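Local coordinates for protein kcn28 (Kitasatospora, PDB 6J31) that is of unknown function but has the two-domain GT-B fold and carries (2E,2'E)-3,3'-(1,2-phenylene)di(prop-2-enoic acid) bound in a pocket, at residues G16-S21 with Y37-S42; A8-P13 with D102-D107. All blocks are in the same frame, centred on the assembly; numbering follows the deposited sequence.

In the fold
Strand 6-10 leads from the N terminus into the parallel sheet of one of the two Rossmann-like domains of the GT-B fold. It passes into the loop holding 16-21, then helix 22-30, and returns as strand 34-39, a beta-alpha-beta crossover; contact 1 closes this short loop where 16-21 meets 37-42. Contact 2 closes a much longer one, pairing 8-13 with 102-107 across 88 intervening residues, and contact 1 lies wholly within that span. In the sheet, strand 6-10 lies between 34-39 and 103-107. The two contacts, with centres about 9 Å apart, are joined directly by a probable hydrogen bond from A38 N to M9 O (2.7 Å).

Contact 1. Residues G16-S21 with Y37-S42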
ATOM      1  N   GLY A  16      -4.339  -2.615   2.541  1.00 58.12           N
ATOM      2  CA  GLY A  16      -3.217  -1.778   2.176  1.00 55.84           C
ATOM      3  C   GLY A  16      -3.183  -0.411   2.829  1.00 52.45           C
ATOM      4  O   GLY A  16      -2.291   0.387   2.527  1.00 51.75           O
ATOM      5  N   HIS A  17      -4.127  -0.116   3.724  1.00 47.85           N
ATOM      6  CA  HIS A  17      -4.309   1.230   4.252  1.00 43.85           C
ATOM      7  C   HIS A  17      -4.100   1.303   5.754  1.00 42.54           C
ATOM      8  O   HIS A  17      -4.393   2.338   6.362  1.00 43.64           O
ATOM      9  CB  HIS A  17      -5.695   1.745   3.880  1.00 43.01           C
ATOM     10  CG  HIS A  17      -5.952   1.717   2.411  1.00 42.19           C
ATOM     11  ND1 HIS A  17      -5.868   2.842   1.621  1.00 42.19           N
ATOM     12  CD2 HIS A  17      -6.245   0.691   1.578  1.00 41.84           C
ATOM     13  CE1 HIS A  17      -6.120   2.515   0.367  1.00 42.36           C
ATOM     14  NE2 HIS A  17      -6.353   1.216   0.314  1.00 42.63           N
ATOM     15  N   LEU A  18      -3.603   0.234   6.365  1.00 42.10           N
ATOM     16  CA  LEU A  18      -3.367   0.186   7.798  1.00 41.42           C
ATOM     17  C   LEU A  18      -1.883   0.153   8.137  1.00 40.94           C
ATOM     18  O   LEU A  18      -1.392   1.033   8.847  1.00 39.49           O
ATOM     19  CB  LEU A  18      -4.076  -1.043   8.368  1.00 42.92           C
ATOM     20  CG  LEU A  18      -4.650  -0.968   9.772  1.00 44.42           C
ATOM     21  CD1 LEU A  18      -5.645   0.175   9.894  1.00 44.86           C
ATOM     22  CD2 LEU A  18      -5.315  -2.293  10.045  1.00 45.24           C
ATOM     23  N   HIS A  19      -1.148  -0.826   7.609  1.00 42.80           N
ATOM     24  CA  HIS A  19       0.256  -0.986   7.983  1.00 44.58           C
ATOM     25  C   HIS A  19       1.145   0.206   7.635  1.00 39.00           C
ATOM     26  O   HIS A  19       2.074   0.484   8.413  1.00 35.83           O
ATOM     27  CB  HIS A  19       0.829  -2.263   7.356  1.00 50.54           C
ATOM     28  CG  HIS A  19       2.185  -2.633   7.881  1.00 57.22           C
ATOM     29  ND1 HIS A  19       2.361  -3.341   9.051  1.00 58.01           N
ATOM     30  CD2 HIS A  19       3.427  -2.379   7.404  1.00 57.71           C
ATOM     31  CE1 HIS A  19       3.652  -3.516   9.268  1.00 58.41           C
ATOM     32  NE2 HIS A  19       4.321  -2.942   8.284  1.00 57.96           N
ATOM     33  N   PRO A  20       0.965   0.911   6.510  1.00 37.58           N
ATOM     34  CA  PRO A  20       1.921   1.983   6.181  1.00 36.63           C
ATOM     35  C   PRO A  20       2.099   3.042   7.261  1.00 37.56           C
ATOM     36  O   PRO A  20       3.210   3.568   7.397  1.00 37.96           O
ATOM     37  CB  PRO A  20       1.335   2.580   4.895  1.00 36.32           C
ATOM     38  CG  PRO A  20       0.649   1.432   4.251  1.00 35.74           C
ATOM     39  CD  PRO A  20       0.043   0.657   5.383  1.00 36.02           C
ATOM     40  N   SER A  21       1.069   3.369   8.044  1.00 36.46           N
ATOM     41  CA  SER A  21       1.183   4.480   8.981  1.00 35.96           C
ATOM     42  C   SER A  21       1.257   4.082  10.454  1.00 33.70           C
ATOM     43  O   SER A  21       1.325   4.978  11.301  1.00 31.44           O
ATOM     44  CB  SER A  21       0.018   5.461   8.777  1.00 37.31           C
ATOM     45  OG  SER A  21      -1.233   4.807   8.893  1.00 39.51           O
ATOM     46  N   TYR A  37      -7.767   7.479  16.639  1.00 32.91           N
ATOM     47  CA  TYR A  37      -7.681   6.762  15.372  1.00 31.16           C
ATOM     48  C   TYR A  37      -9.060   6.202  15.050  1.00 31.16           C
ATOM     49  O   TYR A  37      -9.521   5.261  15.705  1.00 32.88           O
ATOM     50  CB  TYR A  37      -6.622   5.660  15.453  1.00 29.47           C
ATOM     51  CG  TYR A  37      -6.192   5.069  14.129  1.00 29.13           C
ATOM     52  CD1 TYR A  37      -7.012   5.125  13.006  1.00 27.87           C
ATOM     53  CD2 TYR A  37      -4.952   4.461  13.999  1.00 29.43           C
ATOM     54  CE1 TYR A  37      -6.612   4.583  11.803  1.00 27.96           C
ATOM     55  CE2 TYR A  37      -4.545   3.918  12.799  1.00 28.95           C
ATOM     56  CZ  TYR A  37      -5.377   3.983  11.706  1.00 28.66           C
ATOM     57  OH  TYR A  37      -4.968   3.444  10.507  1.00 30.90           O
ATOM     58  N   ALA A  38      -9.704   6.772  14.037  1.00 28.89           N
ATOM     59  CA  ALA A  38     -11.025   6.336  13.608  1.00 28.05           C
ATOM     60  C   ALA A  38     -10.880   5.268  12.534  1.00 29.99           C
ATOM     61  O   ALA A  38     -10.244   5.501  11.501  1.00 30.76           O
ATOM     62  CB  ALA A  38     -11.844   7.515  13.085  1.00 28.91           C
ATOM     63  N   ASN A  39     -11.459   4.097  12.784  1.00 29.77           N
ATOM     64  CA  ASN A  39     -11.435   3.020  11.809  1.00 29.29           C
ATOM     65  C   ASN A  39     -12.498   1.998  12.187  1.00 31.15           C
ATOM     66  O   ASN A  39     -13.073   2.045  13.277  1.00 31.42           O
ATOM     67  CB  ASN A  39     -10.048   2.382  11.720  1.00 28.29           C
ATOM     68  CG  ASN A  39      -9.741   1.867  10.333  1.00 28.25           C
ATOM     69  OD1 ASN A  39     -10.636   1.426   9.607  1.00 28.45           O
ATOM     70  ND2 ASN A  39      -8.477   1.953   9.938  1.00 24.58           N
ATOM     71  N   ASP A  40     -12.744   1.069  11.270  1.00 32.59           N
ATOM     72  CA  ASP A  40     -13.719   0.017  11.508  1.00 33.61           C
ATOM     73  C   ASP A  40     -13.241  -0.893  12.640  1.00 32.00           C
ATOM     74  O   ASP A  40     -12.042  -1.147  12.767  1.00 30.02           O
ATOM     75  CB  ASP A  40     -13.944  -0.789  10.229  1.00 36.26           C
ATOM     76  CG  ASP A  40     -15.093  -1.782  10.347  1.00 37.84           C
ATOM     77  OD1 ASP A  40     -14.914  -2.817  11.024  1.00 38.68           O
ATOM     78  OD2 ASP A  40     -16.168  -1.536   9.751  1.00 38.50           O
ATOM     79  N   PRO A  41     -14.147  -1.376  13.493  1.00 31.80           N
ATOM     80  CA  PRO A  41     -13.715  -2.245  14.598  1.00 30.78           C
ATOM     81  C   PRO A  41     -13.048  -3.532  14.145  1.00 27.98           C
ATOM     82  O   PRO A  41     -12.341  -4.156  14.943  1.00 26.30           O
ATOM     83  CB  PRO A  41     -15.024  -2.533  15.347  1.00 32.46           C
ATOM     84  CG  PRO A  41     -15.905  -1.384  15.010  1.00 34.83           C
ATOM     85  CD  PRO A  41     -15.579  -1.047  13.586  1.00 33.04           C
ATOM     86  N   SER A  42     -13.210  -3.934  12.884  1.00 27.83           N
ATOM     87  CA  SER A  42     -12.561  -5.155  12.424  1.00 28.95           C
ATOM     88  C   SER A  42     -11.041  -5.085  12.515  1.00 28.70           C
ATOM     89  O   SER A  42     -10.386  -6.130  12.540  1.00 30.85           O
ATOM     90  CB  SER A  42     -12.991  -5.466  10.992  1.00 30.51           C
ATOM     91  OG  SER A  42     -12.565  -4.452  10.107  1.00 32.51           O
TER
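L18 lays one methyl, CD1, against the polar ends of Y37 and N39 at once. It lies 3.4 Å from Y37 OH and 3.3 Å from N39 ND2, in van der Waals contact with both. The nearest ring carbon, Y37 CZ, is behind at 4.2 Å from L18 CD1, and the approach to the ring is oblique. Y37 gets there by turning CG anti to its backbone N (chi1 -166°), which sends the ring out from strand 34-39 toward the loop. Its hydroxyl is buried and has no polar partner in the model: S21 OG and H17 O each stay 4.3 Å from Y37 OH, too long to count as bonds.

The N39 amide is held at OD1 and more loosely at ND2. D40 N donates to N39 OD1 at 2.7 Å, in the carbonyl plane on a lone pair with a C=O...N angle of 104°, and ND2 makes a weak bond to the V12 carbonyl. Just beyond, D40 closes an Asx turn: S42 N meets the anti lone pair of D40 OD1 at 2.8 Å. S42 OG approaches the same D40 OD1 at 3.0 Å from 51° above the carboxylate plane, so two donors grip one oxygen. The other, OD2, accepts from S59 N, tying the turn after the strand to S59.

The imidazole of H17 lies well clear of Y37 and N39 and lines the ligand pocket. In this Rossmann-like domain, the loop between the first strand, 6-10, and helix 22-30 thus packs against the next strand of the parallel sheet. Helix 44-49 closes over the contact, with A46 against L18 and V47 against both Y37 and N39. On the sheet, strand 6-10 brings M9 against Y37 and S21, and strand 53-56 pairs with 37-39 along the opposite edge.

Contact 2. Residues A8-P13 with D102-D107; sequences AMVSVP and DVFLYD
M9 sets CG anti to its backbone N (chi1 174°) and then bends at chi2 (64°), which lays SD 3.7 Å from L105 CB. M9 SD meets L105 at that CB, the two side chains crossing at about a right angle on one face of the sheet. A8, V10, F104 and Y106 point to the other face. There A8 CB sits 3.8 Å from F104 CD1, and V10 CG2 reaches the same F104 CD1 at 4.2 Å; helices 74-96 and 112-120 cover this layer.

The backbones form a parallel ladder, with strand axes inclined by 19°. A8 N donates to V103 O (3.1 Å) and L105 N to A8 O (2.6 Å). The next rungs are V10 N to L105 O (2.7 Å), the most bent of the four, and D107 N to V10 O (2.9 Å). M9 bonds the other way, to strand 34-39.

Where the ladder ends, S11 OG packs 3.3 Å from D107 CB while bonding to the H17 carbonyl. D107 has both carboxylate oxygens engaged, OD1 with H17 ND1 and OD2 with L109 N. Because the side chain of H17 touches the bound ligand, D107 is placed as a second-shell residue and probably helps orient the imidazole.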
ATOM      1  N   ALA A   8      -6.096  13.551  15.119  1.00 27.17           N
ATOM      2  CA  ALA A   8      -7.077  12.541  14.738  1.00 28.65           C
ATOM      3  C   ALA A   8      -6.657  11.891  13.429  1.00 29.61           C
ATOM      4  O   ALA A   8      -6.578  12.562  12.393  1.00 29.55           O
ATOM      5  CB  ALA A   8      -8.476  13.142  14.603  1.00 24.82           C
ATOM      6  N   MET A   9      -6.410  10.589  13.479  1.00 30.15           N
ATOM      7  CA  MET A   9      -6.108   9.779  12.311  1.00 29.79           C
ATOM      8  C   MET A   9      -7.372   9.038  11.890  1.00 29.15           C
ATOM      9  O   MET A   9      -8.134   8.565  12.739  1.00 28.08           O
ATOM     10  CB  MET A   9      -4.982   8.789  12.623  1.00 31.95           C
ATOM     11  CG  MET A   9      -4.674   7.790  11.519  1.00 36.54           C
ATOM     12  SD  MET A   9      -4.063   8.547  10.006  1.00 37.89           S
ATOM     13  CE  MET A   9      -3.939   7.114   8.938  1.00 33.69           C
ATOM     14  N   VAL A  10      -7.627   8.996  10.583  1.00 28.07           N
ATOM     15  CA  VAL A  10      -8.775   8.289  10.024  1.00 28.98           C
ATOM     16  C   VAL A  10      -8.285   7.412   8.881  1.00 29.84           C
ATOM     17  O   VAL A  10      -7.532   7.873   8.017  1.00 30.57           O
ATOM     18  CB  VAL A  10      -9.870   9.257   9.522  1.00 27.26           C
ATOM     19  CG1 VAL A  10     -11.136   8.489   9.156  1.00 25.04           C
ATOM     20  CG2 VAL A  10     -10.170  10.341  10.559  1.00 27.71           C
ATOM     21  N   SER A  11      -8.709   6.155   8.871  1.00 29.18           N
ATOM     22  CA  SER A  11      -8.368   5.257   7.778  1.00 27.91           C
ATOM     23  C   SER A  11      -9.521   4.287   7.570  1.00 28.56           C
ATOM     24  O   SER A  11     -10.616   4.468   8.108  1.00 27.74           O
ATOM     25  CB  SER A  11      -7.048   4.522   8.025  1.00 26.57           C
ATOM     26  OG  SER A  11      -6.633   3.861   6.838  1.00 25.31           O
ATOM     27  N   VAL A  12      -9.268   3.267   6.758  1.00 28.04           N
ATOM     28  CA  VAL A  12     -10.280   2.288   6.375  1.00 28.46           C
ATOM     29  C   VAL A  12      -9.740   0.902   6.698  1.00 29.02           C
ATOM     30  O   VAL A  12      -8.520   0.713   6.839  1.00 28.60           O
ATOM     31  CB  VAL A  12     -10.641   2.412   4.876  1.00 29.30           C
ATOM     32  CG1 VAL A  12     -11.103   3.829   4.561  1.00 30.66           C
ATOM     33  CG2 VAL A  12      -9.448   2.027   4.017  1.00 30.96           C
ATOM     34  N   PRO A  13     -10.620  -0.099   6.813  1.00 30.57           N
ATOM     35  CA  PRO A  13     -10.155  -1.450   7.168  1.00 31.47           C
ATOM     36  C   PRO A  13      -9.459  -2.205   6.041  1.00 34.64           C
ATOM     37  O   PRO A  13      -8.872  -3.261   6.316  1.00 34.22           O
ATOM     38  CB  PRO A  13     -11.452  -2.159   7.583  1.00 30.47           C
ATOM     39  CG  PRO A  13     -12.511  -1.467   6.800  1.00 29.36           C
ATOM     40  CD  PRO A  13     -12.094  -0.026   6.766  1.00 29.55           C
ATOM     41  N   ASP A 102      -6.967  19.033  16.696  1.00 31.94           N
ATOM     42  CA  ASP A 102      -6.166  20.120  16.143  1.00 35.47           C
ATOM     43  C   ASP A 102      -5.845  19.896  14.672  1.00 34.62           C
ATOM     44  O   ASP A 102      -5.643  20.863  13.929  1.00 33.91           O
ATOM     45  CB  ASP A 102      -4.885  20.290  16.954  1.00 39.81           C
ATOM     46  CG  ASP A 102      -5.158  20.758  18.363  1.00 44.48           C
ATOM     47  OD1 ASP A 102      -5.878  21.768  18.508  1.00 49.45           O
ATOM     48  OD2 ASP A 102      -4.667  20.121  19.318  1.00 45.19           O
ATOM     49  N   VAL A 103      -5.768  18.640  14.241  1.00 33.64           N
ATOM     50  CA  VAL A 103      -5.500  18.322  12.847  1.00 32.34           C
ATOM     51  C   VAL A 103      -6.111  16.962  12.545  1.00 32.33           C
ATOM     52  O   VAL A 103      -6.171  16.081  13.407  1.00 32.24           O
ATOM     53  CB  VAL A 103      -3.981  18.357  12.547  1.00 31.78           C
ATOM     54  CG1 VAL A 103      -3.244  17.357  13.415  1.00 31.22           C
ATOM     55  CG2 VAL A 103      -3.711  18.093  11.075  1.00 25.31           C
ATOM     56  N   PHE A 104      -6.578  16.804  11.311  1.00 30.46           N
ATOM     57  CA  PHE A 104      -7.094  15.540  10.805  1.00 29.50           C
ATOM     58  C   PHE A 104      -6.053  14.916   9.884  1.00 30.29           C
ATOM     59  O   PHE A 104      -5.666  15.524   8.882  1.00 31.98           O
ATOM     60  CB  PHE A 104      -8.401  15.743  10.037  1.00 30.50           C
ATOM     61  CG  PHE A 104      -9.629  15.648  10.883  1.00 31.27           C
ATOM     62  CD1 PHE A 104     -10.045  14.426  11.386  1.00 30.21           C
ATOM     63  CD2 PHE A 104     -10.385  16.777  11.159  1.00 32.88           C
ATOM     64  CE1 PHE A 104     -11.184  14.330  12.160  1.00 30.31           C
ATOM     65  CE2 PHE A 104     -11.531  16.686  11.933  1.00 33.01           C
ATOM     66  CZ  PHE A 104     -11.927  15.461  12.434  1.00 31.17           C
ATOM     67  N   LEU A 105      -5.600  13.716  10.227  1.00 30.40           N
ATOM     68  CA  LEU A 105      -4.797  12.887   9.336  1.00 28.62           C
ATOM     69  C   LEU A 105      -5.718  11.838   8.735  1.00 28.64           C
ATOM     70  O   LEU A 105      -6.506  11.224   9.460  1.00 31.83           O
ATOM     71  CB  LEU A 105      -3.654  12.197  10.082  1.00 28.08           C
ATOM     72  CG  LEU A 105      -2.678  13.022  10.920  1.00 26.54           C
ATOM     73  CD1 LEU A 105      -1.551  12.121  11.438  1.00 26.20           C
ATOM     74  CD2 LEU A 105      -2.134  14.220  10.154  1.00 24.96           C
ATOM     75  N   TYR A 106      -5.637  11.634   7.424  1.00 26.43           N
ATOM     76  CA  TYR A 106      -6.546  10.686   6.798  1.00 26.33           C
ATOM     77  C   TYR A 106      -5.879   9.927   5.660  1.00 27.24           C
ATOM     78  O   TYR A 106      -5.186  10.511   4.825  1.00 28.68           O
ATOM     79  CB  TYR A 106      -7.810  11.396   6.290  1.00 24.83           C
ATOM     80  CG  TYR A 106      -7.568  12.401   5.184  1.00 25.44           C
ATOM     81  CD1 TYR A 106      -7.106  13.682   5.464  1.00 24.97           C
ATOM     82  CD2 TYR A 106      -7.826  12.071   3.859  1.00 24.96           C
ATOM     83  CE1 TYR A 106      -6.893  14.599   4.447  1.00 25.10           C
ATOM     84  CE2 TYR A 106      -7.617  12.977   2.846  1.00 25.08           C
ATOM     85  CZ  TYR A 106      -7.148  14.235   3.141  1.00 25.16           C
ATOM     86  OH  TYR A 106      -6.946  15.125   2.118  1.00 25.99           O
ATOM     87  N   ASP A 107      -6.136   8.625   5.617  1.00 29.02           N
ATOM     88  CA  ASP A 107      -5.754   7.799   4.487  1.00 30.43           C
ATOM     89  C   ASP A 107      -6.488   8.269   3.230  1.00 29.23           C
ATOM     90  O   ASP A 107      -7.492   8.979   3.303  1.00 28.58           O
ATOM     91  CB  ASP A 107      -6.083   6.339   4.794  1.00 33.54           C
ATOM     92  CG  ASP A 107      -5.874   5.433   3.611  1.00 34.50           C
ATOM     93  OD1 ASP A 107      -4.714   5.063   3.340  1.00 37.38           O
ATOM     94  OD2 ASP A 107      -6.871   5.135   2.922  1.00 33.56           O
TER